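Local coordinates for hypothetical protein Aq_1549 (Aquifex aeolicus, PDB 2E8E) that is of unproven function but, as a member of the OsmC family of peroxiredoxins, probably reduces peroxides with the help of a pair of cysteines, at residues Leu37-Ile42 with Glu81-Lys86; Val48-Ile53 with Lys96-Ala101; Gln100-Ser105 with Ile124-Lys129. All blocks are in the same frame, centred on the assembly; numbering follows the deposited sequence.

Interaction 1. Residues Leu37-Ile42 with Glu81-Lys86; sequences LLLVSI and EEIEIK
L39 and I42 of helix 37-42 meet I83 and I85 of strand 82-86 across segment axes that come within 11.0 Å and cross at -45°, the helix running obliquely over the strand. Such a spacing leaves the backbones to be joined by side chains alone, and four aliphatic residues make the direct contact. I42 does most on the helix side, giving its two branches to different partners. Its CD1 meets CD1 of I83 tip to tip at 4.1 Å, the long arms of both isoleucines extended. CG2 of I42, set anti to its own backbone N by a chi1 of -68°, lies 3.9 Å from CD1 of I85, the two side chains crossing obliquely. One turn back, L39 slides past I83 in the opposite direction, and its CD2 stops 4.1 Å from I83 CG2. I83 is thus held by both of its branches, CD1 against I42 and CG2 against L39. The contact is part of the packing of the long helix 34-56 on the mixed sheet of the OsmC-type fold. Around this buried layer, L68 of strand 60-72 touches both I42 and I85, helix 111-116 covers I42 through V112, L113 and V116, and V6 of the second subunit packs on L39.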
loop_
_atom_site.group_PDB
_atom_site.type_symbol
_atom_site.label_atom_id
_atom_site.label_comp_id
_atom_site.label_asym_id
_atom_site.label_seq_id
_atom_site.Cartn_x
_atom_site.Cartn_y
_atom_site.Cartn_z
ATOM N N LEU A 37 3.455 3.606 -3.077
ATOM C CA LEU A 37 3.405 2.956 -1.769
ATOM C C LEU A 37 2.643 1.634 -1.840
ATOM O O LEU A 37 2.940 0.703 -1.092
ATOM C CB LEU A 37 2.767 3.874 -0.716
ATOM C CG LEU A 37 3.690 4.980 -0.196
ATOM C CD1 LEU A 37 2.974 5.792 0.875
ATOM C CD2 LEU A 37 4.959 4.347 0.381
ATOM N N LEU A 38 1.662 1.542 -2.734
ATOM C CA LEU A 38 0.935 0.283 -2.870
ATOM C C LEU A 38 1.914 -0.778 -3.375
ATOM O O LEU A 38 1.912 -1.917 -2.901
ATOM C CB LEU A 38 -0.243 0.420 -3.850
ATOM C CG LEU A 38 -0.920 -0.909 -4.226
ATOM C CD1 LEU A 38 -1.451 -1.586 -2.962
ATOM C CD2 LEU A 38 -2.057 -0.665 -5.210
ATOM N N LEU A 39 2.755 -0.408 -4.339
ATOM C CA LEU A 39 3.727 -1.364 -4.863
ATOM C C LEU A 39 4.713 -1.748 -3.760
ATOM O O LEU A 39 5.143 -2.900 -3.672
ATOM C CB LEU A 39 4.476 -0.783 -6.067
ATOM C CG LEU A 39 3.644 -0.555 -7.333
ATOM C CD1 LEU A 39 4.536 0.040 -8.408
ATOM C CD2 LEU A 39 3.043 -1.874 -7.825
ATOM N N VAL A 40 5.077 -0.790 -2.914
ATOM C CA VAL A 40 5.990 -1.099 -1.820
ATOM C C VAL A 40 5.319 -2.078 -0.854
ATOM O O VAL A 40 5.956 -3.016 -0.367
ATOM C CB VAL A 40 6.418 0.181 -1.043
ATOM C CG1 VAL A 40 7.167 -0.202 0.233
ATOM C CG2 VAL A 40 7.307 1.047 -1.922
ATOM N N SER A 41 4.031 -1.868 -0.584
ATOM C CA SER A 41 3.298 -2.752 0.325
ATOM C C SER A 41 3.264 -4.173 -0.227
ATOM O O SER A 41 3.481 -5.145 0.499
ATOM C CB SER A 41 1.865 -2.240 0.525
ATOM O OG SER A 41 1.885 -0.927 1.055
ATOM N N ILE A 42 2.987 -4.285 -1.519
ATOM C CA ILE A 42 2.938 -5.583 -2.179
ATOM C C ILE A 42 4.310 -6.256 -2.135
ATOM O O ILE A 42 4.435 -7.415 -1.725
ATOM C CB ILE A 42 2.516 -5.428 -3.660
ATOM C CG1 ILE A 42 1.054 -4.972 -3.745
ATOM C CG2 ILE A 42 2.731 -6.739 -4.406
ATOM C CD1 ILE A 42 0.628 -4.566 -5.158
ATOM N N GLU A 81 -3.462 -1.741 -14.411
ATOM C CA GLU A 81 -4.065 -2.768 -15.248
ATOM C C GLU A 81 -3.107 -3.949 -15.295
ATOM O O GLU A 81 -3.496 -5.081 -15.593
ATOM C CB GLU A 81 -4.305 -2.244 -16.666
ATOM C CG GLU A 81 -5.155 -0.986 -16.722
ATOM C CD GLU A 81 -6.112 -0.972 -17.900
ATOM O OE1 GLU A 81 -5.665 -1.201 -19.043
ATOM O OE2 GLU A 81 -7.316 -0.726 -17.680
ATOM N N GLU A 82 -1.849 -3.672 -14.981
ATOM C CA GLU A 82 -0.816 -4.694 -14.992
ATOM C C GLU A 82 0.234 -4.389 -13.937
ATOM O O GLU A 82 0.591 -3.234 -13.720
ATOM C CB GLU A 82 -0.158 -4.748 -16.376
ATOM C CG GLU A 82 1.150 -5.518 -16.430
ATOM C CD GLU A 82 1.826 -5.429 -17.790
ATOM O OE1 GLU A 82 3.068 -5.318 -17.823
ATOM O OE2 GLU A 82 1.121 -5.477 -18.821
ATOM N N ILE A 83 0.704 -5.431 -13.262
ATOM C CA ILE A 83 1.750 -5.276 -12.261
ATOM C C ILE A 83 2.768 -6.372 -12.515
ATOM O O ILE A 83 2.430 -7.556 -12.488
ATOM C CB ILE A 83 1.228 -5.442 -10.815
ATOM C CG1 ILE A 83 0.183 -4.370 -10.502
ATOM C CG2 ILE A 83 2.404 -5.336 -9.835
ATOM C CD1 ILE A 83 -0.350 -4.430 -9.088
ATOM N N GLU A 84 4.006 -5.974 -12.784
ATOM C CA GLU A 84 5.079 -6.929 -13.022
ATOM C C GLU A 84 5.940 -6.980 -11.778
ATOM O O GLU A 84 6.331 -5.938 -11.246
ATOM C CB GLU A 84 5.953 -6.493 -14.197
ATOM C CG GLU A 84 5.286 -6.525 -15.549
ATOM C CD GLU A 84 6.262 -6.189 -16.660
ATOM O OE1 GLU A 84 7.266 -6.920 -16.807
ATOM O OE2 GLU A 84 6.033 -5.194 -17.380
ATOM N N ILE A 85 6.235 -8.187 -11.309
ATOM C CA ILE A 85 7.068 -8.338 -10.130
ATOM C C ILE A 85 8.187 -9.302 -10.467
ATOM O O ILE A 85 7.934 -10.423 -10.917
ATOM C CB ILE A 85 6.288 -8.913 -8.929
ATOM C CG1 ILE A 85 5.032 -8.079 -8.658
ATOM C CG2 ILE A 85 7.184 -8.923 -7.698
ATOM C CD1 ILE A 85 4.179 -8.599 -7.517
ATOM N N LYS A 86 9.420 -8.860 -10.255
ATOM C CA LYS A 86 10.585 -9.692 -10.521
ATOM C C LYS A 86 11.370 -9.876 -9.230
ATOM O O LYS A 86 11.775 -8.897 -8.598
ATOM C CB LYS A 86 11.478 -9.036 -11.576
ATOM C CG LYS A 86 12.726 -9.836 -11.915
ATOM C CD LYS A 86 13.573 -9.111 -12.951
ATOM C CE LYS A 86 14.827 -9.896 -13.279
ATOM N NZ LYS A 86 14.496 -11.254 -13.788
#

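Interaction 2. Residues Val48-Ile53 with Lys96-Ala101; sequences VDVYHI and KALEQA
The packing of the long helix 34-56 against helix 95-109, two helices that lie together on one side of the mixed sheet in this OsmC-type fold, illustrates how a small residue lets helices approach. The segment axes come within 9.2 Å and run roughly antiparallel, at 137°. A101 is the point of closest backbone approach: its CA lies 5.0 Å from the CA of V50, and its methyl group points at the opposing helix. I53 packs on it with both of its branches. CG2 of I53 sits 3.6 Å from A101 CB, while CD1, at the end of the other branch, reaches 3.8 Å from A101 O. A chi1 of -67° produces this division, because it sends CG2 anti to the backbone N and leaves CG1 beside that nitrogen. An alanine in place of I53 would remove both branches and is likely to open a gap over the A101 methyl, weakening the grip between the helices. V50 adds the second half of the contact. Its CG1 touches A101 CB at 4.0 Å and L98 CD1 at 4.1 Å, so one methyl bridges residues a turn apart; the CB of L98 points away from helix 48-53, but its CD1 reaches back to V50. No hydrogen bond joins the two segments. Beneath them, V50 rests on Y87 and L98 on A89 of strand 80-90, L98 also reaches W126 and V128 of strand 121-130, and I53 continues along helix 95-109 to L104.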
loop_
_atom_site.group_PDB
_atom_site.type_symbol
_atom_site.label_atom_id
_atom_site.label_comp_id
_atom_site.label_asym_id
_atom_site.label_seq_id
_atom_site.Cartn_x
_atom_site.Cartn_y
_atom_site.Cartn_z
ATOM N N VAL A 48 8.717 -10.575 2.618
ATOM C CA VAL A 48 8.804 -11.159 3.949
ATOM C C VAL A 48 8.570 -12.670 3.840
ATOM O O VAL A 48 9.270 -13.460 4.475
ATOM C CB VAL A 48 7.756 -10.527 4.896
ATOM C CG1 VAL A 48 7.684 -11.300 6.206
ATOM C CG2 VAL A 48 8.127 -9.074 5.168
ATOM N N ASP A 49 7.595 -13.061 3.022
ATOM C CA ASP A 49 7.284 -14.480 2.825
ATOM C C ASP A 49 8.468 -15.197 2.187
ATOM O O ASP A 49 8.882 -16.271 2.630
ATOM C CB ASP A 49 6.090 -14.681 1.883
ATOM C CG ASP A 49 4.797 -14.087 2.408
ATOM O OD1 ASP A 49 4.560 -14.099 3.635
ATOM O OD2 ASP A 49 3.996 -13.631 1.566
ATOM N N VAL A 50 8.991 -14.604 1.119
ATOM C CA VAL A 50 10.106 -15.199 0.399
ATOM C C VAL A 50 11.323 -15.361 1.301
ATOM O O VAL A 50 11.986 -16.399 1.277
ATOM C CB VAL A 50 10.458 -14.358 -0.848
ATOM C CG1 VAL A 50 11.721 -14.895 -1.513
ATOM C CG2 VAL A 50 9.293 -14.399 -1.828
ATOM N N TYR A 51 11.604 -14.346 2.111
ATOM C CA TYR A 51 12.745 -14.412 3.017
ATOM C C TYR A 51 12.607 -15.600 3.965
ATOM O O TYR A 51 13.521 -16.421 4.086
ATOM C CB TYR A 51 12.853 -13.128 3.839
ATOM C CG TYR A 51 14.018 -13.128 4.802
ATOM C CD1 TYR A 51 15.278 -12.683 4.406
ATOM C CD2 TYR A 51 13.862 -13.595 6.108
ATOM C CE1 TYR A 51 16.360 -12.701 5.294
ATOM C CE2 TYR A 51 14.932 -13.621 7.000
ATOM C CZ TYR A 51 16.176 -13.172 6.588
ATOM O OH TYR A 51 17.233 -13.197 7.475
ATOM N N HIS A 52 11.463 -15.684 4.634
ATOM C CA HIS A 52 11.208 -16.764 5.582
ATOM C C HIS A 52 11.231 -18.151 4.954
ATOM O O HIS A 52 11.757 -19.090 5.545
ATOM C CB HIS A 52 9.868 -16.550 6.284
ATOM C CG HIS A 52 9.870 -15.403 7.243
ATOM N ND1 HIS A 52 10.847 -15.241 8.200
ATOM C CD2 HIS A 52 9.009 -14.371 7.405
ATOM C CE1 HIS A 52 10.590 -14.157 8.910
ATOM N NE2 HIS A 52 9.480 -13.611 8.449
ATOM N N ILE A 53 10.661 -18.280 3.761
ATOM C CA ILE A 53 10.629 -19.571 3.082
ATOM C C ILE A 53 12.026 -19.991 2.633
ATOM O O ILE A 53 12.426 -21.138 2.838
ATOM C CB ILE A 53 9.667 -19.535 1.878
ATOM C CG1 ILE A 53 8.229 -19.364 2.385
ATOM C CG2 ILE A 53 9.799 -20.816 1.058
ATOM C CD1 ILE A 53 7.207 -19.089 1.295
ATOM N N LYS A 96 15.052 -23.628 -7.786
ATOM C CA LYS A 96 13.875 -24.380 -7.352
ATOM C C LYS A 96 13.330 -23.868 -6.020
ATOM O O LYS A 96 12.114 -23.837 -5.804
ATOM C CB LYS A 96 14.207 -25.865 -7.211
ATOM C CG LYS A 96 15.217 -26.167 -6.116
ATOM C CD LYS A 96 15.361 -27.662 -5.881
ATOM C CE LYS A 96 16.397 -27.944 -4.806
ATOM N NZ LYS A 96 16.130 -27.172 -3.556
ATOM N N ALA A 97 14.233 -23.482 -5.124
ATOM C CA ALA A 97 13.836 -22.973 -3.819
ATOM C C ALA A 97 13.193 -21.599 -3.977
ATOM O O ALA A 97 12.183 -21.306 -3.335
ATOM C CB ALA A 97 15.047 -22.885 -2.889
ATOM N N LEU A 98 13.775 -20.761 -4.831
ATOM C CA LEU A 98 13.225 -19.426 -5.052
ATOM C C LEU A 98 11.849 -19.546 -5.694
ATOM O O LEU A 98 10.918 -18.839 -5.315
ATOM C CB LEU A 98 14.145 -18.587 -5.944
ATOM C CG LEU A 98 13.605 -17.181 -6.249
ATOM C CD1 LEU A 98 13.391 -16.417 -4.945
ATOM C CD2 LEU A 98 14.572 -16.429 -7.151
ATOM N N GLU A 99 11.717 -20.447 -6.665
ATOM C CA GLU A 99 10.430 -20.637 -7.323
ATOM C C GLU A 99 9.354 -21.044 -6.314
ATOM O O GLU A 99 8.238 -20.518 -6.342
ATOM C CB GLU A 99 10.537 -21.696 -8.425
ATOM C CG GLU A 99 9.184 -22.148 -8.974
ATOM C CD GLU A 99 9.304 -23.018 -10.212
ATOM O OE1 GLU A 99 10.302 -23.761 -10.329
ATOM O OE2 GLU A 99 8.390 -22.972 -11.062
ATOM N N GLN A 100 9.687 -21.973 -5.421
ATOM C CA GLN A 100 8.728 -22.422 -4.413
ATOM C C GLN A 100 8.342 -21.288 -3.465
ATOM O O GLN A 100 7.181 -21.158 -3.081
ATOM C CB GLN A 100 9.306 -23.572 -3.589
ATOM C CG GLN A 100 9.448 -24.883 -4.338
ATOM C CD GLN A 100 9.961 -25.994 -3.443
ATOM O OE1 GLN A 100 9.336 -26.334 -2.438
ATOM N NE2 GLN A 100 11.106 -26.565 -3.802
ATOM N N ALA A 101 9.324 -20.476 -3.089
ATOM C CA ALA A 101 9.078 -19.357 -2.185
ATOM C C ALA A 101 8.174 -18.324 -2.850
ATOM O O ALA A 101 7.254 -17.799 -2.226
ATOM C CB ALA A 101 10.399 -18.712 -1.778
#

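Interaction 3. Residues Gln100-Ser105 with Ile124-Lys129; sequences QAVKLS and ISWEVK
V102 meets I124 and W126 through a single methyl group. Its CG1 lies 3.6 Å from I124 CG2 and 3.9 Å from W126 CE3, touching an aliphatic branch and the six-membered part of the indole at once. V102 and I124 slide past each other in opposite directions, whereas V102 and W126 cross at a slant. Next along the helix, the K103 side chain crosses that of W126 at about a right angle, and only its end comes up to the ring, with NZ 3.7 Å and CE 4.1 Å from W126 CH2. The lysine chain is extended until its last torsion, where a bend (chi4 -54°) places the amino group by the ring.

What positions these groups begins with the backbones. Helix 100-105 and strand 124-129 run nearly antiparallel, at 154°, with axes 9.7 Å apart, and V102 and W126 are the nearest residues by CA. Helix 95-109 here covers strand 121-130, the outermost strand on its side of the mixed sheet within the chain of this OsmC-type fold. The indole is set by a chi1 of 60°, which puts CG between the backbone N and the carbonyl carbon. Its polar end is held by E95, whose OE2 accepts a hydrogen bond from W126 NE1, while L98 and E99 also pack against the ring. Y87 of strand 80-90 touches both V102 and I124, and T106 extends the helix side of the contact over I124.

The chemistry is therefore graded, from a buried valine to an exposed lysine packed at the rim. No hydrogen bond joins the segments; the indole offers carbon to V102 and K103 and its N-H to E95, which should limit how freely the ring can turn.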
loop_
_atom_site.group_PDB
_atom_site.type_symbol
_atom_site.label_atom_id
_atom_site.label_comp_id
_atom_site.label_asym_id
_atom_site.label_seq_id
_atom_site.Cartn_x
_atom_site.Cartn_y
_atom_site.Cartn_z
ATOM N N GLN A 100 9.687 -21.973 -5.421
ATOM C CA GLN A 100 8.728 -22.422 -4.413
ATOM C C GLN A 100 8.342 -21.288 -3.465
ATOM O O GLN A 100 7.181 -21.158 -3.081
ATOM C CB GLN A 100 9.306 -23.572 -3.589
ATOM C CG GLN A 100 9.448 -24.883 -4.338
ATOM C CD GLN A 100 9.961 -25.994 -3.443
ATOM O OE1 GLN A 100 9.336 -26.334 -2.438
ATOM N NE2 GLN A 100 11.106 -26.565 -3.802
ATOM N N ALA A 101 9.324 -20.476 -3.089
ATOM C CA ALA A 101 9.078 -19.357 -2.185
ATOM C C ALA A 101 8.174 -18.324 -2.850
ATOM O O ALA A 101 7.254 -17.799 -2.226
ATOM C CB ALA A 101 10.399 -18.712 -1.778
ATOM N N VAL A 102 8.440 -18.036 -4.122
ATOM C CA VAL A 102 7.642 -17.064 -4.860
ATOM C C VAL A 102 6.211 -17.549 -5.081
ATOM O O VAL A 102 5.258 -16.778 -4.942
ATOM C CB VAL A 102 8.295 -16.736 -6.219
ATOM C CG1 VAL A 102 7.356 -15.894 -7.067
ATOM C CG2 VAL A 102 9.603 -15.983 -5.991
ATOM N N LYS A 103 6.050 -18.827 -5.413
ATOM C CA LYS A 103 4.710 -19.360 -5.631
ATOM C C LYS A 103 3.897 -19.435 -4.343
ATOM O O LYS A 103 2.717 -19.079 -4.329
ATOM C CB LYS A 103 4.780 -20.735 -6.298
ATOM C CG LYS A 103 5.292 -20.664 -7.725
ATOM C CD LYS A 103 5.197 -22.006 -8.423
ATOM C CE LYS A 103 5.710 -21.906 -9.848
ATOM N NZ LYS A 103 5.025 -20.819 -10.600
ATOM N N LEU A 104 4.520 -19.886 -3.259
ATOM C CA LEU A 104 3.815 -19.971 -1.987
ATOM C C LEU A 104 3.384 -18.582 -1.532
ATOM O O LEU A 104 2.292 -18.407 -0.997
ATOM C CB LEU A 104 4.699 -20.606 -0.917
ATOM C CG LEU A 104 4.809 -22.129 -0.995
ATOM C CD1 LEU A 104 5.817 -22.622 0.035
ATOM C CD2 LEU A 104 3.436 -22.748 -0.749
ATOM N N SER A 105 4.247 -17.595 -1.746
ATOM C CA SER A 105 3.924 -16.233 -1.352
ATOM C C SER A 105 2.773 -15.668 -2.179
ATOM O O SER A 105 1.743 -15.265 -1.634
ATOM C CB SER A 105 5.150 -15.330 -1.503
ATOM O OG SER A 105 4.823 -13.985 -1.183
ATOM N N ILE A 124 4.586 -12.416 -12.921
ATOM C CA ILE A 124 5.645 -12.743 -11.978
ATOM C C ILE A 124 6.819 -13.481 -12.609
ATOM O O ILE A 124 6.635 -14.380 -13.431
ATOM C CB ILE A 124 5.074 -13.601 -10.835
ATOM C CG1 ILE A 124 3.943 -12.835 -10.142
ATOM C CG2 ILE A 124 6.168 -13.964 -9.845
ATOM C CD1 ILE A 124 3.177 -13.653 -9.139
ATOM N N SER A 125 8.028 -13.092 -12.216
ATOM C CA SER A 125 9.242 -13.723 -12.716
ATOM C C SER A 125 10.281 -13.733 -11.607
ATOM O O SER A 125 10.171 -12.989 -10.634
ATOM C CB SER A 125 9.793 -12.967 -13.924
ATOM O OG SER A 125 10.192 -11.657 -13.569
ATOM N N TRP A 126 11.296 -14.573 -11.748
ATOM C CA TRP A 126 12.328 -14.643 -10.729
ATOM C C TRP A 126 13.611 -15.186 -11.322
ATOM O O TRP A 126 13.613 -15.763 -12.412
ATOM C CB TRP A 126 11.866 -15.537 -9.577
ATOM C CG TRP A 126 11.561 -16.937 -10.010
ATOM C CD1 TRP A 126 12.449 -17.966 -10.154
ATOM C CD2 TRP A 126 10.286 -17.447 -10.412
ATOM N NE1 TRP A 126 11.803 -19.086 -10.624
ATOM C CE2 TRP A 126 10.475 -18.794 -10.794
ATOM C CE3 TRP A 126 9.000 -16.895 -10.493
ATOM C CZ2 TRP A 126 9.427 -19.600 -11.247
ATOM C CZ3 TRP A 126 7.957 -17.696 -10.943
ATOM C CH2 TRP A 126 8.179 -19.035 -11.317
ATOM N N GLU A 127 14.704 -14.991 -10.599
ATOM C CA GLU A 127 15.993 -15.474 -11.053
ATOM C C GLU A 127 16.965 -15.489 -9.892
ATOM O O GLU A 127 16.822 -14.730 -8.930
ATOM C CB GLU A 127 16.542 -14.588 -12.173
ATOM C CG GLU A 127 16.955 -13.196 -11.739
ATOM C CD GLU A 127 17.568 -12.393 -12.874
ATOM O OE1 GLU A 127 16.854 -12.117 -13.862
ATOM O OE2 GLU A 127 18.763 -12.041 -12.783
ATOM N N VAL A 128 17.951 -16.369 -9.982
ATOM C CA VAL A 128 18.950 -16.468 -8.942
ATOM C C VAL A 128 20.301 -16.036 -9.475
ATOM O O VAL A 128 20.628 -16.258 -10.642
ATOM C CB VAL A 128 19.079 -17.914 -8.415
ATOM C CG1 VAL A 128 20.274 -18.023 -7.481
ATOM C CG2 VAL A 128 17.806 -18.322 -7.696
ATOM N N LYS A 129 21.065 -15.383 -8.613
ATOM C CA LYS A 129 22.408 -14.952 -8.941
ATOM C C LYS A 129 23.239 -15.690 -7.912
ATOM O O LYS A 129 23.262 -15.324 -6.737
ATOM C CB LYS A 129 22.554 -13.437 -8.778
ATOM C CG LYS A 129 22.179 -12.646 -10.020
ATOM C CD LYS A 129 23.166 -12.918 -11.151
ATOM C CE LYS A 129 22.827 -12.123 -12.399
ATOM N NZ LYS A 129 23.818 -12.360 -13.490
#

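The three contacts follow one mixed sheet and the helices laid on it. Interactions 2 and 3, with centres about 6 Å apart, share Q100 and A101 on helix 95-109, which packs on helix 34-56 with one face and on strand 121-130 with another. Interaction 1 lies about 18 Å from interaction 2, centre to centre, and does not touch it, yet both use helix 34-56. Strands 80-90 and 121-130 are parallel neighbours, so backbone pairing such as I85 with S125 joins interactions 1 and 3, with a K86-E127 salt bridge in addition. Along the chain, interactions 1 and 2 alternate their segments, and interaction 3 opens where interaction 2 ends. Together they tie two helices to the same sheet.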